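Cyanophage-like gp41-1 intein (Metagenome, PDB 6QAZ) probably carries out protein splicing as a naturally split intein, excising itself and joining the flanking segments by a new peptide bond. Local coordinates at residues Tyr50-Glu55 / Met75-Gly80; Glu59-Glu64 / Glu101-Arg106. All coordinates share one frame; numbering follows the deposited sequence. Where two conformers were deposited one is given.

Interaction 1 of 2, residues Tyr50-Glu55 / Met75-Gly80; sequences YKITLE and MNISGG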
loop_
_atom_site.group_PDB
_atom_site.type_symbol
_atom_site.label_atom_id
_atom_site.label_comp_id
_atom_site.label_asym_id
_atom_site.label_seq_id
_atom_site.Cartn_x
_atom_site.Cartn_y
_atom_site.Cartn_z
ATOM N N TYR A 50 2.764 -11.182 -0.077
ATOM C CA TYR A 50 3.258 -11.123 -1.449
ATOM C C TYR A 50 4.103 -9.877 -1.587
ATOM O O TYR A 50 3.767 -8.826 -1.056
ATOM C CB TYR A 50 2.110 -11.000 -2.454
ATOM C CG TYR A 50 1.179 -12.166 -2.432
ATOM C CD1 TYR A 50 0.209 -12.282 -1.450
ATOM C CD2 TYR A 50 1.259 -13.170 -3.380
ATOM C CE1 TYR A 50 -0.624 -13.366 -1.356
ATOM C CE2 TYR A 50 0.386 -14.258 -3.334
ATOM C CZ TYR A 50 -0.519 -14.370 -2.290
ATOM O OH TYR A 50 -1.387 -15.429 -2.177
ATOM N N LYS A 51 5.192 -9.988 -2.335
ATOM C CA LYS A 51 6.045 -8.839 -2.647
ATOM C C LYS A 51 5.823 -8.421 -4.090
ATOM O O LYS A 51 6.017 -9.246 -5.006
ATOM C CB LYS A 51 7.524 -9.163 -2.419
ATOM C CG LYS A 51 8.446 -7.979 -2.637
ATOM C CD LYS A 51 9.868 -8.276 -2.298
ATOM C CE LYS A 51 10.423 -9.468 -3.019
ATOM N NZ LYS A 51 11.897 -9.532 -2.878
ATOM N N ILE A 52 5.518 -7.165 -4.289
ATOM C CA ILE A 52 5.442 -6.549 -5.618
ATOM C C ILE A 52 6.690 -5.720 -5.819
ATOM O O ILE A 52 6.995 -4.872 -4.974
ATOM C CB ILE A 52 4.174 -5.681 -5.718
ATOM C CG1 ILE A 52 2.927 -6.504 -5.458
ATOM C CG2 ILE A 52 4.140 -4.972 -7.050
ATOM C CD1 ILE A 52 1.668 -5.700 -5.358
ATOM N N THR A 53 7.401 -5.941 -6.913
ATOM C CA THR A 53 8.613 -5.186 -7.259
ATOM C C THR A 53 8.382 -4.454 -8.570
ATOM O O THR A 53 7.977 -5.096 -9.571
ATOM C CB THR A 53 9.839 -6.097 -7.394
ATOM O OG1 THR A 53 9.993 -6.843 -6.174
ATOM C CG2 THR A 53 11.100 -5.317 -7.689
ATOM N N LEU A 54 8.640 -3.154 -8.601
ATOM C CA LEU A 54 8.467 -2.341 -9.796
ATOM C C LEU A 54 9.787 -2.182 -10.539
ATOM O O LEU A 54 10.877 -2.463 -10.030
ATOM C CB LEU A 54 7.920 -0.959 -9.420
ATOM C CG LEU A 54 6.625 -0.968 -8.600
ATOM C CD1 LEU A 54 6.146 0.432 -8.410
ATOM C CD2 LEU A 54 5.550 -1.838 -9.236
ATOM N N GLU A 55 9.684 -1.657 -11.757
ATOM C CA GLU A 55 10.854 -1.548 -12.658
ATOM C C GLU A 55 11.876 -0.531 -12.139
ATOM O O GLU A 55 13.025 -0.579 -12.614
ATOM C CB GLU A 55 10.420 -1.233 -14.068
ATOM C CG GLU A 55 9.744 0.077 -14.191
ATOM C CD GLU A 55 9.361 0.466 -15.609
ATOM O OE1 GLU A 55 10.127 0.136 -16.563
ATOM O OE2 GLU A 55 8.240 0.974 -15.813
ATOM N N MET A 75 -7.180 -2.627 -8.184
ATOM C CA MET A 75 -6.944 -4.043 -8.419
ATOM C C MET A 75 -6.144 -4.640 -7.281
ATOM O O MET A 75 -5.280 -3.972 -6.710
ATOM C CB MET A 75 -6.238 -4.219 -9.765
ATOM C CG MET A 75 -6.431 -5.587 -10.332
ATOM S SD MET A 75 -5.641 -5.898 -11.900
ATOM C CE MET A 75 -6.528 -4.778 -12.970
ATOM N N ASN A 76 -6.369 -5.926 -7.034
ATOM C CA ASN A 76 -5.592 -6.682 -6.056
ATOM C C ASN A 76 -5.036 -7.938 -6.722
ATOM O O ASN A 76 -5.428 -8.301 -7.823
ATOM C CB ASN A 76 -6.371 -6.982 -4.786
ATOM C CG ASN A 76 -7.735 -7.598 -5.006
ATOM O OD1 ASN A 76 -7.996 -8.168 -6.081
ATOM N ND2 ASN A 76 -8.615 -7.485 -4.032
ATOM N N ILE A 77 -4.124 -8.596 -6.041
ATOM C CA ILE A 77 -3.523 -9.837 -6.573
ATOM C C ILE A 77 -4.615 -10.873 -6.787
ATOM O O ILE A 77 -4.623 -11.559 -7.849
ATOM C CB ILE A 77 -2.382 -10.309 -5.665
ATOM C CG1 ILE A 77 -1.216 -9.319 -5.759
ATOM C CG2 ILE A 77 -1.946 -11.725 -5.989
ATOM C CD1 ILE A 77 -0.192 -9.493 -4.644
ATOM N N SER A 78 -5.542 -11.025 -5.866
ATOM C CA SER A 78 -6.602 -12.049 -6.038
ATOM C C SER A 78 -7.429 -11.752 -7.284
ATOM O O SER A 78 -7.990 -12.690 -7.865
ATOM C CB SER A 78 -7.459 -12.149 -4.825
ATOM O OG SER A 78 -8.187 -10.951 -4.632
ATOM N N GLY A 79 -7.549 -10.483 -7.646
ATOM C CA GLY A 79 -8.320 -10.022 -8.814
ATOM C C GLY A 79 -7.511 -9.857 -10.071
ATOM O O GLY A 79 -8.062 -9.347 -11.048
ATOM N N GLY A 80 -6.277 -10.335 -10.097
ATOM C CA GLY A 80 -5.507 -10.388 -11.347
ATOM C C GLY A 80 -4.410 -9.367 -11.482
ATOM O O GLY A 80 -3.779 -9.296 -12.542
#

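Interaction 2 of 2, residues Glu59-Glu64 / Glu101-Arg106; sequences EIICSE and EELDER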
loop_
_atom_site.group_PDB
_atom_site.type_symbol
_atom_site.label_atom_id
_atom_site.label_comp_id
_atom_site.label_asym_id
_atom_site.label_seq_id
_atom_site.Cartn_x
_atom_site.Cartn_y
_atom_site.Cartn_z
ATOM N N GLU A 59 9.517 -1.619 -3.872
ATOM C CA GLU A 59 8.851 -2.851 -3.427
ATOM C C GLU A 59 7.801 -2.544 -2.395
ATOM O O GLU A 59 7.955 -1.588 -1.594
ATOM C CB GLU A 59 9.863 -3.807 -2.752
ATOM C CG GLU A 59 10.898 -4.424 -3.593
ATOM C CD GLU A 59 11.959 -5.136 -2.725
ATOM O OE1 GLU A 59 11.677 -5.511 -1.525
ATOM O OE2 GLU A 59 12.980 -5.406 -3.265
ATOM N N ILE A 60 6.805 -3.388 -2.322
ATOM C CA ILE A 60 5.808 -3.350 -1.249
ATOM C C ILE A 60 5.377 -4.772 -0.966
ATOM O O ILE A 60 5.275 -5.584 -1.903
ATOM C CB ILE A 60 4.650 -2.403 -1.587
ATOM C CG1 ILE A 60 3.702 -2.243 -0.466
ATOM C CG2 ILE A 60 3.924 -2.871 -2.814
ATOM C CD1 ILE A 60 2.762 -1.022 -0.646
ATOM N N ILE A 61 5.092 -5.059 0.276
ATOM C CA ILE A 61 4.616 -6.390 0.719
ATOM C C ILE A 61 3.204 -6.218 1.249
ATOM O O ILE A 61 2.950 -5.406 2.144
ATOM C CB ILE A 61 5.585 -7.003 1.733
ATOM C CG1 ILE A 61 6.903 -7.369 1.039
ATOM C CG2 ILE A 61 4.967 -8.239 2.386
ATOM C CD1 ILE A 61 7.969 -7.819 1.997
ATOM N N CYS A 62 2.308 -7.051 0.735
ATOM C CA CYS A 62 0.885 -6.912 1.059
ATOM C C CYS A 62 0.198 -8.265 0.988
ATOM O O CYS A 62 0.755 -9.257 0.514
ATOM C CB CYS A 62 0.213 -5.921 0.113
ATOM S SG CYS A 62 0.210 -6.445 -1.623
ATOM N N SER A 63 -1.055 -8.290 1.401
ATOM C CA SER A 63 -1.890 -9.490 1.282
ATOM C C SER A 63 -2.541 -9.561 -0.087
ATOM O O SER A 63 -2.526 -8.606 -0.885
ATOM C CB SER A 63 -2.917 -9.532 2.371
ATOM O OG SER A 63 -3.845 -8.481 2.213
ATOM N N GLU A 64 -3.172 -10.698 -0.368
ATOM C CA GLU A 64 -3.712 -10.935 -1.711
ATOM C C GLU A 64 -4.892 -10.029 -2.038
ATOM O O GLU A 64 -5.155 -9.805 -3.222
ATOM C CB GLU A 64 -4.117 -12.385 -1.961
ATOM C CG GLU A 64 -5.337 -12.825 -1.187
ATOM C CD GLU A 64 -5.807 -14.215 -1.531
ATOM O OE1 GLU A 64 -5.569 -14.630 -2.683
ATOM O OE2 GLU A 64 -6.414 -14.856 -0.647
ATOM N N GLU A 101 5.835 -11.888 -6.033
ATOM C CA GLU A 101 6.465 -13.076 -5.394
ATOM C C GLU A 101 5.653 -13.418 -4.141
ATOM O O GLU A 101 5.650 -12.610 -3.217
ATOM C CB GLU A 101 7.954 -12.818 -5.057
ATOM C CG GLU A 101 8.676 -14.047 -4.457
ATOM C CD GLU A 101 10.148 -13.893 -4.081
ATOM O OE1 GLU A 101 10.961 -13.472 -4.969
ATOM O OE2 GLU A 101 10.515 -14.230 -2.905
ATOM N N GLU A 102 5.044 -14.599 -4.066
ATOM C CA GLU A 102 4.415 -15.046 -2.818
ATOM C C GLU A 102 5.525 -15.290 -1.805
ATOM O O GLU A 102 6.532 -15.968 -2.135
ATOM C CB GLU A 102 3.552 -16.266 -3.059
ATOM C CG GLU A 102 2.769 -16.647 -1.827
ATOM C CD GLU A 102 1.799 -17.790 -2.021
ATOM O OE1 GLU A 102 1.534 -18.165 -3.175
ATOM O OE2 GLU A 102 1.316 -18.300 -1.006
ATOM N N LEU A 103 5.313 -14.800 -0.607
ATOM C CA LEU A 103 6.258 -14.974 0.496
ATOM C C LEU A 103 5.591 -15.915 1.499
ATOM O O LEU A 103 5.141 -16.994 1.106
ATOM C CB LEU A 103 6.656 -13.602 1.065
ATOM C CG LEU A 103 7.289 -12.630 0.081
ATOM C CD1 LEU A 103 7.627 -11.352 0.819
ATOM C CD2 LEU A 103 8.554 -13.191 -0.563
ATOM N N ASP A 104 5.615 -15.543 2.742
ATOM C CA ASP A 104 5.216 -16.370 3.883
ATOM C C ASP A 104 3.992 -15.763 4.567
ATOM O O ASP A 104 3.576 -14.640 4.268
ATOM C CB ASP A 104 6.408 -16.480 4.836
ATOM C CG ASP A 104 7.099 -15.165 5.184
ATOM O OD1 ASP A 104 6.639 -14.096 4.792
ATOM O OD2 ASP A 104 8.152 -15.257 5.860
ATOM N N GLU A 105 3.437 -16.484 5.510
ATOM C CA GLU A 105 2.439 -15.919 6.421
ATOM C C GLU A 105 3.151 -15.006 7.394
ATOM O O GLU A 105 4.161 -15.411 7.981
ATOM C CB GLU A 105 1.748 -17.048 7.158
ATOM C CG GLU A 105 0.810 -17.808 6.262
ATOM C CD GLU A 105 -0.569 -17.977 6.856
ATOM O OE1 GLU A 105 -1.208 -16.934 7.170
ATOM O OE2 GLU A 105 -0.995 -19.135 7.022
ATOM N N ARG A 106 2.611 -13.821 7.611
ATOM C CA ARG A 106 3.212 -12.899 8.583
ATOM C C ARG A 106 2.139 -11.935 9.080
ATOM O O ARG A 106 1.057 -11.813 8.493
ATOM C CB ARG A 106 4.358 -12.164 7.923
ATOM C CG ARG A 106 3.917 -11.237 6.818
ATOM C CD ARG A 106 5.048 -10.398 6.248
ATOM N NE ARG A 106 6.039 -11.214 5.600
ATOM C CZ ARG A 106 7.202 -10.771 5.157
ATOM N NH1 ARG A 106 7.541 -9.500 5.278
ATOM N NH2 ARG A 106 8.001 -11.592 4.502
#

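Interaction 1 of 2, residues Tyr50-Glu55 / Met75-Gly80
Ile77 meets the root of the Tyr50 side chain rather than its phenol end. The contact is wholly apolar: Ile77 CD1 lies 3.5 Å from Tyr50 CB and 3.7 Å from Tyr50 CG. The two side chains cross obliquely; the longer branch of the isoleucine ends at the CB-CG bond, and Ile77 CG2 lies farther along, over the same face of the ring. Ile77 CG1 stands anti to its carbonyl carbon (chi1 -68°) and chi2 continues the chain extended, which carries CD1 forward to the strand. The same methyl has a looser neighbour in Ile52, whose CD1 is 4.3 Å from Ile77 CD1; Tyr50 and Ile52, two residues apart on strand 45-54, face the loop together.

No hydrogen bond crosses between the segments. Polar contacts inside 75-80 shape the loop that presents Ile77. Gly80 N donates to Ile77 O at 3.0 Å, closing a turn, and Gly79 N makes a weak, bent bond to Asn76 OD1 at 2.8 Å (126°). Outside the segment, Asn76 ND2 is held by the carbonyl of Glu65, tying the loop to the chain just after strand 59-63.

The loop follows strand 73-75 and precedes strand 86-89, and here its Ile77 packs against the side chains of Tyr50 and Ile52. Strand 45-54 runs between strands 59-63 and 93-113 of the antiparallel sheet, its backbone paired with both. Ile77 also touches Ile100, so its side chain joins the loop to two neighbouring strands.

Interaction 2 of 2, residues Glu59-Glu64 / Glu101-Arg106
Ile61 reaches Leu103 and Arg106 across the curved antiparallel sheet of the intein (Hint-type) fold, from strand 59-63 to strand 93-113. Strand 45-54 pairs with both, and the contact bridges over it by side chains alone; its Ser49 touches Leu103 and Arg106.

The close part is centred on the delta methyl of Ile61. Ile61 CD1 touches Leu103 CD1 at 3.7 Å and Arg106 NH1 also at 3.7 Å, and each partner crosses the isoleucine at about a right angle. Ile61 CG2 lies over one face of the guanidinium, so a charged group is packed flat-side against aliphatic carbon. Arg106 gets there by folding back: CG lies between its backbone N and carbonyl carbon (chi1 66°), and a second bend at chi3 turns the guanidinium toward Ile61. The same NH1 also forms a salt bridge with Asp6, which Ile61 touches too.

The solvent side is polar and looser, with the exposed Asp104 and a citrate, probably from the crystallisation liquor, bonded to Arg106 NH2. The bonds to Asp6 and Asp104 should limit rotation of the guanidinium. Within its own strand Arg106 forms a side-on salt bridge with Asp104: Arg106 NE is 3.1 Å and Arg106 NH2 2.9 Å (151°) from Asp104 OD1, a single oxygen taking both N-H groups on its syn side and lying nearly in the guanidinium plane.

Overall arrangement
Both contacts are organised around strand 45-54, but in different ways: interaction 1 packs a loop onto it, whereas interaction 2 passes over it to join the strands on either side. Their centres are 9 Å apart, and backbone pairing connects them directly, with Lys51 N 2.8 Å from Glu101 O and Tyr50 N 2.8 Å from Cys62 O. Interaction 1 is partly buried, includes the buried Ile52, and is purely apolar across its segments. Interaction 2 lies at the surface, where an aliphatic touch is combined with an arginine held by acidic groups. Lys51 belongs to the first pair of segments, yet its side chain touches Ile61 and Leu103 of the second.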